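Putative dioxygenase (Nostoc punctiforme, PDB 2PEB) binds a zinc ion and probably acts as a dioxygenase that opens the ring of a catechol-type substrate, as Dopa 4,5-dioxygenases do. Local coordinates at residues D81-P86 with L106-E111. Sequence-based numbering, arbitrary orientation. Where two conformers were deposited one is given.
Sequences DILVHP and LALNIE. With ZN (zinc ion), chain C.
Leu83 and Leu108 meet tip to tip, and the 3.8 Å between Leu83 CD2 and Leu108 CD1 is the tightest approach between the strand segment 81-86 and the chain 106-111 that leads into the C-terminal helix. Leu83 has CG anti to its backbone N (chi1 175°), which sends the branch off the sheet toward the incoming chain; Leu108 holds CG beside its own N (chi1 -48°) and reaches back with one methyl. This is one of two modelled conformers of Leu108, and the close approach belongs to it. Tyr17 and Trp101, on the strands flanking 82-87, touch both leucines, so the apolar joint is closed by neighbouring strands as well as by the pair itself. The other end is looser. There Leu106 CD2 lies 4.1 Å from Asp81 OD2, the side chains crossing at about a right angle, a van der Waals approach without polar pairing. Asp81 uses its other carboxylate oxygen, OD1, to accept a hydrogen bond from Ala104 N. Of the four touching residues Leu83 alone is buried; the Leu108 side is partly exposed. Beyond Leu108, Asn109 is the N-cap of helix 110-115, its OD1 accepting from Phe112 N. Further along the strand, His85 NE2 binds zinc at 2.2 Å, and its ND1 donates to Pro86 O at 2.7 Å with an N-H...O angle of 171°. That oxygen lies in the imidazole plane, a second-shell bond that should fix the ring's rotation. His13 and His15, from the adjacent antiparallel strand, bind the same zinc, a three-histidine site on the sheet consistent with the metal centre of a Dopa 4,5-dioxygenase-family protein.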
# COMPACT_ATOMS: atom_id res chain seq x y z
N ASP A 81 3.59 5.54 10.05
CA ASP A 81 2.39 5.19 9.28
C ASP A 81 2.27 6.16 8.13
O ASP A 81 2.47 7.39 8.32
CB ASP A 81 1.15 5.24 10.16
CG ASP A 81 1.27 4.36 11.40
OD1 ASP A 81 1.76 3.21 11.25
OD2 ASP A 81 0.93 4.79 12.53
N ILE A 82 1.95 5.63 6.95
CA ILE A 82 1.96 6.38 5.72
C ILE A 82 0.78 5.98 4.86
O ILE A 82 0.58 4.83 4.51
CB ILE A 82 3.29 6.19 4.92
CG1 ILE A 82 4.48 6.61 5.74
CG2 ILE A 82 3.33 6.99 3.67
CD1 ILE A 82 5.77 6.31 5.06
N LEU A 83 -0.06 6.96 4.60
CA LEU A 83 -1.08 6.88 3.61
C LEU A 83 -0.58 7.24 2.22
O LEU A 83 0.04 8.29 2.01
CB LEU A 83 -2.17 7.87 3.97
CG LEU A 83 -3.31 8.03 2.96
CD1 LEU A 83 -4.17 6.76 2.93
CD2 LEU A 83 -4.21 9.24 3.30
N VAL A 84 -0.83 6.39 1.25
CA VAL A 84 -0.63 6.74 -0.14
C VAL A 84 -1.96 6.69 -0.91
O VAL A 84 -2.66 5.73 -0.86
CB VAL A 84 0.42 5.85 -0.86
CG1 VAL A 84 0.58 6.30 -2.37
CG2 VAL A 84 1.78 5.85 -0.09
N HIS A 85 -2.30 7.78 -1.59
CA HIS A 85 -3.55 7.86 -2.30
C HIS A 85 -3.29 8.41 -3.69
O HIS A 85 -2.36 9.17 -3.91
CB HIS A 85 -4.65 8.63 -1.53
CG HIS A 85 -4.47 10.11 -1.47
ND1 HIS A 85 -4.74 10.92 -2.56
CD2 HIS A 85 -4.10 10.95 -0.47
CE1 HIS A 85 -4.48 12.18 -2.24
NE2 HIS A 85 -4.10 12.23 -0.98
N PRO A 86 -4.10 7.97 -4.65
CA PRO A 86 -4.05 8.50 -5.99
C PRO A 86 -4.78 9.81 -6.06
O PRO A 86 -5.48 10.19 -5.10
CB PRO A 86 -4.77 7.43 -6.80
CG PRO A 86 -5.77 6.90 -5.83
CD PRO A 86 -5.16 6.92 -4.53
N LEU A 106 -4.57 4.94 10.00
CA LEU A 106 -5.27 5.89 10.83
C LEU A 106 -6.65 6.16 10.28
O LEU A 106 -6.96 5.85 9.12
CB LEU A 106 -4.46 7.18 10.91
CG LEU A 106 -3.01 7.01 11.33
CD1 LEU A 106 -2.25 8.35 11.26
CD2 LEU A 106 -2.88 6.42 12.71
N ALA A 107 -7.49 6.74 11.13
CA ALA A 107 -8.86 7.03 10.77
C ALA A 107 -8.97 8.46 10.25
O ALA A 107 -8.93 9.42 11.02
CB ALA A 107 -9.78 6.81 11.96
N LEU A 108 -9.17 8.59 8.95
CA LEU A 108 -9.28 9.88 8.29
C LEU A 108 -10.69 10.46 8.44
O LEU A 108 -11.67 9.71 8.46
CB LEU A 108 -8.97 9.73 6.80
CG LEU A 108 -7.68 8.95 6.44
CD1 LEU A 108 -7.60 8.81 4.95
CD2 LEU A 108 -6.44 9.66 6.98
N ASN A 109 -10.78 11.79 8.51
CA ASN A 109 -12.06 12.46 8.46
C ASN A 109 -12.46 12.62 6.97
O ASN A 109 -12.11 13.58 6.29
CB ASN A 109 -12.08 13.77 9.23
CG ASN A 109 -13.41 14.46 9.16
OD1 ASN A 109 -14.32 14.00 8.46
ND2 ASN A 109 -13.55 15.58 9.87
N ILE A 110 -13.19 11.63 6.48
CA ILE A 110 -13.69 11.65 5.11
C ILE A 110 -14.82 12.65 4.91
O ILE A 110 -14.94 13.26 3.85
CB ILE A 110 -14.13 10.25 4.66
CG1 ILE A 110 -12.96 9.26 4.80
CG2 ILE A 110 -14.61 10.30 3.22
CD1 ILE A 110 -11.72 9.63 3.99
N GLU A 111 -15.65 12.84 5.92
CA GLU A 111 -16.70 13.80 5.82
C GLU A 111 -16.16 15.19 5.55
O GLU A 111 -16.85 16.01 4.90
CB GLU A 111 -17.57 13.80 7.07
CG GLU A 111 -18.88 14.53 6.89
CD GLU A 111 -19.73 13.95 5.77
OE1 GLU A 111 -19.58 12.73 5.47
OE2 GLU A 111 -20.54 14.71 5.20
ZN ZN C . -3.05 14.01 -0.26